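Local coordinates for tail spike protein gp49 (Pseudomonas phage LKA1, PDB 4RU4) that probably cleaves the O-specific polysaccharide of Pseudomonas as a lyase carried on the phage tailspike, degrading the host envelope during virus entry, at residues B[275-279]-B[305-311]; B[169-173]-B[249-253]; B[246-250]-B[299-305]. All blocks are in the same frame, centred on the assembly; numbering follows the deposited sequence.

All three contacts gather at one edge of the right-handed beta-helix, where the Ig-like insertion leans against it. Contact 1 is wholly buried and joins the end of strand 271-276 to the chain that returns after strand 296-298, with backbone bonds, an amide and valine-on-ring packing. Contact 2, also buried, ties the loop after strand 247-249, one coil earlier, to the Ig-like strand 168-177 by aromatic packing, with a carboxylate at the subunit interface. Contact 3 reaches the surface and is chiefly ionic. Contacts 2 and 3 share R250, whose backbone lies beside F170 while its guanidinium serves contact 3; contacts 1 and 3 share C305 and neighbouring strands 271-276 and 247-249.

Contact 1 (B[275-279]-B[305-311]); sequences FGNCH and CVPVRNV
Two direct hydrogen bonds fasten N277 and C278 to the returning chain. The amide nitrogen N277 ND2 donates to V306 O over 2.8 Å, nearly straight at 167°; V306 O lies close to the amide plane, though the donor is tilted from the plane of the carbonyl it meets. The amide's other end, N277 OD1, accepts from D300 N, so both polar atoms of this buried side chain are used and its rotation is fixed. The second bond is purely backbone, R309 N to C278 O at 3.0 Å. Beside it, V308 CA approaches the same C278 O at 3.2 Å in a CA-H...O contact, and H279 CA makes a similar one to R309 O.

Apolar contacts flank the polar line. V311 CG1 sits over the centre of the F275 ring, a CH-pi contact 3.9 Å from V311 CG1 to the ring centroid. CG1 is anti to the backbone N of V311 (chi1 -177°), which leaves CG2 for C278. R309 CB covers one face of the H279 ring, offset toward its rim. V308 CG2 lies against the backbone at N277 N and F275 O.

A water joins the polar ends: it donates to P307 O at 2.8 Å, accepts from R309 NH1, and lies 2.9 Å from H279 ND1. R309 NH1 also donates to G168 O, and NE forms a salt bridge with E336, tying the corner to strand 168-177 and to the next coil. With N277 satisfied by V306 O and D300 N, and the water by three groups, these buried polar atoms are paired within the fold, while V308 and V311 both also touch C338.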
loop_
_atom_site.group_PDB
_atom_site.type_symbol
_atom_site.label_atom_id
_atom_site.label_comp_id
_atom_site.label_asym_id
_atom_site.label_seq_id
_atom_site.Cartn_x
_atom_site.Cartn_y
_atom_site.Cartn_z
ATOM N N PHE B 275 -8.345 -20.455 -2.367
ATOM C CA PHE B 275 -7.009 -21.043 -2.250
ATOM C C PHE B 275 -7.083 -22.040 -1.110
ATOM O O PHE B 275 -7.158 -21.630 0.051
ATOM C CB PHE B 275 -5.948 -19.966 -1.942
ATOM C CG PHE B 275 -5.697 -18.989 -3.086
ATOM C CD1 PHE B 275 -6.514 -17.886 -3.268
ATOM C CD2 PHE B 275 -4.633 -19.160 -3.957
ATOM C CE1 PHE B 275 -6.287 -16.982 -4.314
ATOM C CE2 PHE B 275 -4.394 -18.256 -4.999
ATOM C CZ PHE B 275 -5.251 -17.167 -5.169
ATOM N N GLY B 276 -7.113 -23.336 -1.435
ATOM C CA GLY B 276 -7.191 -24.376 -0.422
ATOM C C GLY B 276 -5.812 -24.977 -0.231
ATOM O O GLY B 276 -5.191 -25.446 -1.200
ATOM N N ASN B 277 -5.308 -24.932 0.995
ATOM C CA ASN B 277 -4.014 -25.560 1.293
ATOM C C ASN B 277 -2.895 -25.082 0.352
ATOM O O ASN B 277 -2.127 -25.885 -0.169
ATOM C CB ASN B 277 -4.180 -27.092 1.239
ATOM C CG ASN B 277 -5.364 -27.584 2.097
ATOM O OD1 ASN B 277 -6.287 -28.220 1.583
ATOM N ND2 ASN B 277 -5.325 -27.304 3.424
ATOM N N CYS B 278 -2.816 -23.769 0.124
ATOM C CA CYS B 278 -1.870 -23.225 -0.834
ATOM C C CYS B 278 -0.815 -22.395 -0.124
ATOM O O CYS B 278 -1.053 -21.884 0.983
ATOM C CB CYS B 278 -2.568 -22.322 -1.858
ATOM S SG CYS B 278 -3.592 -23.165 -3.114
ATOM N N HIS B 279 0.324 -22.204 -0.784
ATOM C CA HIS B 279 1.447 -21.493 -0.171
ATOM C C HIS B 279 2.057 -20.611 -1.264
ATOM O O HIS B 279 2.245 -21.085 -2.381
ATOM C CB HIS B 279 2.437 -22.544 0.381
ATOM C CG HIS B 279 3.528 -21.988 1.268
ATOM N ND1 HIS B 279 3.868 -22.565 2.478
ATOM C CD2 HIS B 279 4.383 -20.951 1.096
ATOM C CE1 HIS B 279 4.867 -21.888 3.023
ATOM N NE2 HIS B 279 5.204 -20.906 2.203
ATOM N N CYS B 305 -3.070 -31.507 3.173
ATOM C CA CYS B 305 -3.952 -30.368 3.458
ATOM C C CYS B 305 -3.377 -29.418 4.508
ATOM O O CYS B 305 -3.943 -29.259 5.592
ATOM C CB CYS B 305 -5.372 -30.824 3.856
ATOM S SG CYS B 305 -5.470 -31.990 5.245
ATOM N N VAL B 306 -2.296 -28.745 4.144
ATOM C CA VAL B 306 -1.520 -27.925 5.075
ATOM C C VAL B 306 -2.055 -26.504 5.150
ATOM O O VAL B 306 -2.944 -26.156 4.370
ATOM C CB VAL B 306 -0.035 -27.926 4.666
ATOM C CG1 VAL B 306 0.496 -29.361 4.761
ATOM C CG2 VAL B 306 0.157 -27.335 3.246
ATOM N N PRO B 307 -1.557 -25.702 6.117
ATOM C CA PRO B 307 -2.082 -24.346 6.259
ATOM C C PRO B 307 -1.803 -23.456 5.042
ATOM O O PRO B 307 -0.871 -23.672 4.278
ATOM C CB PRO B 307 -1.316 -23.805 7.477
ATOM C CG PRO B 307 -1.059 -25.068 8.319
ATOM C CD PRO B 307 -0.658 -26.049 7.252
ATOM N N VAL B 308 -2.633 -22.441 4.893
ATOM C CA VAL B 308 -2.540 -21.549 3.772
ATOM C C VAL B 308 -1.595 -20.429 4.200
ATOM O O VAL B 308 -1.893 -19.728 5.177
ATOM C CB VAL B 308 -3.932 -20.959 3.483
ATOM C CG1 VAL B 308 -3.828 -19.851 2.425
ATOM C CG2 VAL B 308 -4.893 -22.066 3.072
ATOM N N ARG B 309 -0.479 -20.241 3.487
ATOM C CA ARG B 309 0.529 -19.265 3.938
ATOM C C ARG B 309 1.102 -18.392 2.837
ATOM O O ARG B 309 1.324 -18.867 1.738
ATOM C CB ARG B 309 1.696 -19.987 4.625
ATOM C CG ARG B 309 1.312 -20.655 5.956
ATOM C CD ARG B 309 2.579 -20.964 6.726
ATOM N NE ARG B 309 2.368 -21.558 8.054
ATOM C CZ ARG B 309 2.261 -22.861 8.293
ATOM N NH1 ARG B 309 2.308 -23.758 7.301
ATOM N NH2 ARG B 309 2.125 -23.280 9.543
ATOM N N ASN B 310 1.398 -17.135 3.175
ATOM C CA ASN B 310 1.970 -16.159 2.226
ATOM C C ASN B 310 1.139 -16.072 0.966
ATOM O O ASN B 310 1.666 -15.944 -0.136
ATOM C CB ASN B 310 3.456 -16.423 1.887
ATOM C CG ASN B 310 4.118 -15.231 1.155
ATOM O OD1 ASN B 310 3.833 -14.068 1.453
ATOM N ND2 ASN B 310 4.947 -15.528 0.152
ATOM N N VAL B 311 -0.180 -16.121 1.131
ATOM C CA VAL B 311 -1.079 -15.888 0.001
ATOM C C VAL B 311 -1.605 -14.463 0.132
ATOM O O VAL B 311 -2.099 -14.054 1.190
ATOM C CB VAL B 311 -2.215 -16.950 -0.104
ATOM C CG1 VAL B 311 -3.077 -16.686 -1.343
ATOM C CG2 VAL B 311 -1.622 -18.388 -0.138
HETATM O O HOH W 1 1.960 -23.816 4.332
#

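Contact 2 (B[169-173]-B[249-253]); sequences EFCEV and ARCYD. With EDO (1,2-ethanediol), chain H.
The rings of F170 and Y252 lie nearly parallel (14°) but point opposite ways, displaced so far (centroids 5.8 Å apart) that there is little face-to-face overlap. Each CB meets the partner's ring instead: F170 CB comes to 3.5 Å from Y252 CD1, and F170 CD2 rests near Y252 CB. The far end of the phenyl ring turns its edge to the backbone of the other segment, with F170 CZ 3.7 Å from R250 C.

The polar contacts collect at the phenol. Y252 OH donates to E172 OE1 at 2.8 Å; OE1 receives it on its anti lone pair, near the plane of the phenol ring at its edge, with the carboxylate plane 88° to the ring. An extended side chain, CG anti to the backbone N (chi1 -173°), carries E172 that far. A water bridges the same hydroxyl to F170 O, donating to both. E172 OE2 takes a hydrogen bond from a 1,2-ethanediol, probably from the crystallisation liquor, and forms a salt bridge with R184, while OE1 pairs with K287 of a second subunit.

The arrangement is a domain junction: an Ig-like strand lies across a corner of the parallel beta-helix, next to the interface between subunits of the trimeric tailspike.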
loop_
_atom_site.group_PDB
_atom_site.type_symbol
_atom_site.label_atom_id
_atom_site.label_comp_id
_atom_site.label_asym_id
_atom_site.label_seq_id
_atom_site.Cartn_x
_atom_site.Cartn_y
_atom_site.Cartn_z
ATOM N N GLU B 169 3.793 -27.554 5.671
ATOM C CA GLU B 169 4.007 -26.370 4.827
ATOM C C GLU B 169 4.763 -26.751 3.562
ATOM O O GLU B 169 5.262 -27.874 3.454
ATOM C CB GLU B 169 4.814 -25.283 5.589
ATOM C CG GLU B 169 6.139 -25.731 6.159
ATOM C CD GLU B 169 6.685 -24.723 7.186
ATOM O OE1 GLU B 169 7.269 -23.686 6.771
ATOM O OE2 GLU B 169 6.483 -24.952 8.405
ATOM N N PHE B 170 4.854 -25.808 2.621
ATOM C CA PHE B 170 5.637 -25.982 1.396
ATOM C C PHE B 170 7.066 -25.456 1.527
ATOM O O PHE B 170 7.275 -24.319 1.987
ATOM C CB PHE B 170 5.009 -25.206 0.243
ATOM C CG PHE B 170 3.740 -25.815 -0.295
ATOM C CD1 PHE B 170 2.577 -25.830 0.480
ATOM C CD2 PHE B 170 3.701 -26.339 -1.582
ATOM C CE1 PHE B 170 1.390 -26.340 -0.023
ATOM C CE2 PHE B 170 2.502 -26.868 -2.109
ATOM C CZ PHE B 170 1.345 -26.867 -1.323
ATOM N N CYS B 171 8.030 -26.255 1.077
ATOM C CA CYS B 171 9.442 -25.876 1.144
ATOM C C CYS B 171 10.048 -25.883 -0.254
ATOM O O CYS B 171 9.678 -26.702 -1.091
ATOM C CB CYS B 171 10.243 -26.845 2.009
ATOM S SG CYS B 171 9.693 -27.002 3.697
ATOM N N GLU B 172 10.962 -24.954 -0.504
ATOM C CA GLU B 172 11.580 -24.826 -1.825
ATOM C C GLU B 172 13.078 -25.121 -1.659
ATOM O O GLU B 172 13.759 -24.467 -0.867
ATOM C CB GLU B 172 11.328 -23.426 -2.391
ATOM C CG GLU B 172 11.782 -23.245 -3.840
ATOM C CD GLU B 172 11.484 -21.849 -4.404
ATOM O OE1 GLU B 172 10.503 -21.166 -3.965
ATOM O OE2 GLU B 172 12.254 -21.441 -5.304
ATOM N N VAL B 173 13.571 -26.120 -2.380
ATOM C CA VAL B 173 14.944 -26.612 -2.172
ATOM C C VAL B 173 16.016 -25.584 -2.572
ATOM O O VAL B 173 15.981 -25.016 -3.675
ATOM C CB VAL B 173 15.165 -27.999 -2.892
ATOM C CG1 VAL B 173 16.616 -28.502 -2.726
ATOM C CG2 VAL B 173 14.184 -29.055 -2.340
ATOM N N ALA B 249 -5.890 -25.890 -5.279
ATOM C CA ALA B 249 -5.767 -26.826 -4.154
ATOM C C ALA B 249 -4.317 -27.294 -4.086
ATOM O O ALA B 249 -3.795 -27.812 -5.075
ATOM C CB ALA B 249 -6.704 -28.023 -4.333
ATOM N N ARG B 250 -3.682 -27.132 -2.930
ATOM C CA ARG B 250 -2.315 -27.611 -2.757
ATOM C C ARG B 250 -1.366 -27.101 -3.840
ATOM O O ARG B 250 -0.551 -27.867 -4.360
ATOM C CB ARG B 250 -2.278 -29.155 -2.724
ATOM C CG ARG B 250 -2.565 -29.744 -1.345
ATOM C CD ARG B 250 -2.788 -31.250 -1.432
ATOM N NE ARG B 250 -4.043 -31.549 -2.118
ATOM C CZ ARG B 250 -5.231 -31.484 -1.532
ATOM N NH1 ARG B 250 -5.313 -31.128 -0.250
ATOM N NH2 ARG B 250 -6.335 -31.743 -2.216
ATOM N N CYS B 251 -1.478 -25.817 -4.186
ATOM C CA CYS B 251 -0.582 -25.230 -5.165
ATOM C C CYS B 251 0.434 -24.349 -4.471
ATOM O O CYS B 251 0.130 -23.703 -3.473
ATOM C CB CYS B 251 -1.336 -24.370 -6.190
ATOM S SG CYS B 251 -2.398 -25.348 -7.285
ATOM N N TYR B 252 1.615 -24.293 -5.051
ATOM C CA TYR B 252 2.694 -23.424 -4.580
ATOM C C TYR B 252 2.789 -22.291 -5.579
ATOM O O TYR B 252 2.943 -22.556 -6.778
ATOM C CB TYR B 252 4.004 -24.197 -4.585
ATOM C CG TYR B 252 5.167 -23.453 -3.955
ATOM C CD1 TYR B 252 5.156 -23.141 -2.602
ATOM C CD2 TYR B 252 6.270 -23.067 -4.721
ATOM C CE1 TYR B 252 6.230 -22.464 -2.012
ATOM C CE2 TYR B 252 7.347 -22.406 -4.149
ATOM C CZ TYR B 252 7.323 -22.108 -2.786
ATOM O OH TYR B 252 8.391 -21.432 -2.214
ATOM N N ASP B 253 2.655 -21.049 -5.106
ATOM C CA ASP B 253 2.789 -19.864 -5.963
ATOM C C ASP B 253 1.739 -19.838 -7.093
ATOM O O ASP B 253 2.045 -19.487 -8.241
ATOM C CB ASP B 253 4.222 -19.759 -6.535
ATOM C CG ASP B 253 4.413 -18.534 -7.447
ATOM O OD1 ASP B 253 3.918 -17.458 -7.076
ATOM O OD2 ASP B 253 5.036 -18.654 -8.539
HETATM C C1 EDO H . 12.419 -18.722 -7.255
HETATM O O1 EDO H . 11.756 -18.773 -5.986
HETATM C C2 EDO H . 11.504 -18.095 -8.293
HETATM O O2 EDO H . 10.438 -19.030 -8.555
HETATM O O HOH W 2 8.790 -22.073 0.646
#

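Contact 3 (B[246-250]-B[299-305]); sequences VYFAR and GDAEVGC. With EDO (1,2-ethanediol), chain U.
D300 OD1 is gripped by two donors, the guanidinium nitrogen R250 NH1 at 2.8 Å and the backbone E302 N at 3.0 Å. The second of these bonds makes an Asx turn, and it opens the loop that leaves strand 296-298 of the beta-helix; a type II beta turn from E302 to C305 follows within the same loop. The two donors arrive differently: OD1 meets NH1 with its syn lone pair, whereas E302 N comes from above the carboxylate plane.

R250 completes an end-on, two-nitrogen salt bridge by giving NH2 to D300 OD2 over 2.9 Å. Both oxygens use syn lone pairs and the two flat groups are nearly coplanar, 22° apart, so the pairing is close to ideal and fixes the orientation of the guanidinium plane. The arginine chain bends at chi3 (-69°) to turn its head edge-on to the aspartate. E302 OE1 adds a long, weak ion pair with R250 NH2 at 3.3 Å, and E302 CB lies over one face of the guanidinium. NH2 also has a salt bridge to E226, whose carboxylate comes close to that of E302; R250 probably offsets the repulsion between these like charges.

The aliphatic part of R250 runs along the turn, with R250 CD 3.3 Å from V303 O and CG close to G304 O. G304 has a positive phi (89°). The partly exposed Y247, from strand 247-249, brings its OH to 4.0 Å from G299 C.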
loop_
_atom_site.group_PDB
_atom_site.type_symbol
_atom_site.label_atom_id
_atom_site.label_comp_id
_atom_site.label_asym_id
_atom_site.label_seq_id
_atom_site.Cartn_x
_atom_site.Cartn_y
_atom_site.Cartn_z
ATOM N N VAL B 246 -12.982 -20.422 -9.252
ATOM C CA VAL B 246 -11.614 -20.907 -9.448
ATOM C C VAL B 246 -11.167 -21.517 -8.123
ATOM O O VAL B 246 -11.302 -20.888 -7.079
ATOM C CB VAL B 246 -10.648 -19.754 -9.821
ATOM C CG1 VAL B 246 -9.224 -20.258 -9.994
ATOM C CG2 VAL B 246 -11.107 -19.086 -11.118
ATOM N N TYR B 247 -10.648 -22.735 -8.175
ATOM C CA TYR B 247 -10.199 -23.417 -6.971
ATOM C C TYR B 247 -8.771 -23.868 -7.180
ATOM O O TYR B 247 -8.520 -24.725 -8.017
ATOM C CB TYR B 247 -11.098 -24.629 -6.702
ATOM C CG TYR B 247 -10.921 -25.320 -5.356
ATOM C CD1 TYR B 247 -9.730 -25.251 -4.647
ATOM C CD2 TYR B 247 -11.966 -26.033 -4.796
ATOM C CE1 TYR B 247 -9.575 -25.887 -3.410
ATOM C CE2 TYR B 247 -11.832 -26.666 -3.568
ATOM C CZ TYR B 247 -10.629 -26.591 -2.882
ATOM O OH TYR B 247 -10.503 -27.228 -1.662
ATOM N N PHE B 248 -7.847 -23.296 -6.403
ATOM C CA PHE B 248 -6.477 -23.765 -6.346
ATOM C C PHE B 248 -6.339 -24.647 -5.097
ATOM O O PHE B 248 -6.634 -24.195 -3.982
ATOM C CB PHE B 248 -5.485 -22.597 -6.234
ATOM C CG PHE B 248 -5.408 -21.724 -7.471
ATOM C CD1 PHE B 248 -4.798 -22.177 -8.620
ATOM C CD2 PHE B 248 -5.901 -20.432 -7.445
ATOM C CE1 PHE B 248 -4.711 -21.374 -9.768
ATOM C CE2 PHE B 248 -5.813 -19.594 -8.580
ATOM C CZ PHE B 248 -5.204 -20.066 -9.736
ATOM N N ALA B 249 -5.890 -25.890 -5.279
ATOM C CA ALA B 249 -5.767 -26.826 -4.154
ATOM C C ALA B 249 -4.317 -27.294 -4.086
ATOM O O ALA B 249 -3.795 -27.812 -5.075
ATOM C CB ALA B 249 -6.704 -28.023 -4.333
ATOM N N ARG B 250 -3.682 -27.132 -2.930
ATOM C CA ARG B 250 -2.315 -27.611 -2.757
ATOM C C ARG B 250 -1.366 -27.101 -3.840
ATOM O O ARG B 250 -0.551 -27.867 -4.360
ATOM C CB ARG B 250 -2.278 -29.155 -2.724
ATOM C CG ARG B 250 -2.565 -29.744 -1.345
ATOM C CD ARG B 250 -2.788 -31.250 -1.432
ATOM N NE ARG B 250 -4.043 -31.549 -2.118
ATOM C CZ ARG B 250 -5.231 -31.484 -1.532
ATOM N NH1 ARG B 250 -5.313 -31.128 -0.250
ATOM N NH2 ARG B 250 -6.335 -31.743 -2.216
ATOM N N GLY B 299 -9.332 -25.198 2.530
ATOM C CA GLY B 299 -8.759 -26.438 2.036
ATOM C C GLY B 299 -9.695 -27.620 2.248
ATOM O O GLY B 299 -10.899 -27.449 2.493
ATOM N N ASP B 300 -9.152 -28.832 2.138
ATOM C CA ASP B 300 -9.977 -30.027 2.314
ATOM C C ASP B 300 -9.308 -30.906 3.341
ATOM O O ASP B 300 -8.487 -30.426 4.115
ATOM C CB ASP B 300 -10.166 -30.775 0.989
ATOM C CG ASP B 300 -8.851 -31.057 0.276
ATOM O OD1 ASP B 300 -7.822 -31.280 0.957
ATOM O OD2 ASP B 300 -8.846 -31.050 -0.980
ATOM N N ALA B 301 -9.639 -32.192 3.334
ATOM C CA ALA B 301 -9.066 -33.140 4.288
ATOM C C ALA B 301 -8.197 -34.195 3.607
ATOM O O ALA B 301 -7.909 -35.253 4.185
ATOM C CB ALA B 301 -10.182 -33.815 5.085
ATOM N N GLU B 302 -7.786 -33.916 2.377
ATOM C CA GLU B 302 -6.970 -34.865 1.631
ATOM C C GLU B 302 -5.502 -34.795 2.058
ATOM O O GLU B 302 -5.079 -33.843 2.721
ATOM C CB GLU B 302 -7.128 -34.607 0.131
ATOM C CG GLU B 302 -8.573 -34.841 -0.282
ATOM C CD GLU B 302 -8.838 -34.602 -1.737
ATOM O OE1 GLU B 302 -7.881 -34.644 -2.538
ATOM O OE2 GLU B 302 -10.016 -34.371 -2.081
ATOM N N VAL B 303 -4.732 -35.803 1.670
ATOM C CA VAL B 303 -3.290 -35.805 1.931
ATOM C C VAL B 303 -2.674 -34.475 1.463
ATOM O O VAL B 303 -2.936 -34.001 0.354
ATOM C CB VAL B 303 -2.586 -36.982 1.235
ATOM C CG1 VAL B 303 -1.037 -36.825 1.297
ATOM C CG2 VAL B 303 -3.056 -38.331 1.836
ATOM N N GLY B 304 -1.893 -33.863 2.338
ATOM C CA GLY B 304 -1.229 -32.613 2.024
ATOM C C GLY B 304 -2.028 -31.367 2.355
ATOM O O GLY B 304 -1.696 -30.275 1.875
ATOM N N CYS B 305 -3.070 -31.507 3.173
ATOM C CA CYS B 305 -3.952 -30.368 3.458
ATOM C C CYS B 305 -3.377 -29.418 4.508
ATOM O O CYS B 305 -3.943 -29.259 5.592
ATOM C CB CYS B 305 -5.372 -30.824 3.856
ATOM S SG CYS B 305 -5.470 -31.990 5.245
HETATM C C1 EDO U . -11.933 -24.922 4.584
HETATM O O1 EDO U . -12.514 -25.745 5.597
HETATM C C2 EDO U . -12.808 -24.997 3.339
HETATM O O2 EDO U . -12.356 -24.068 2.363
#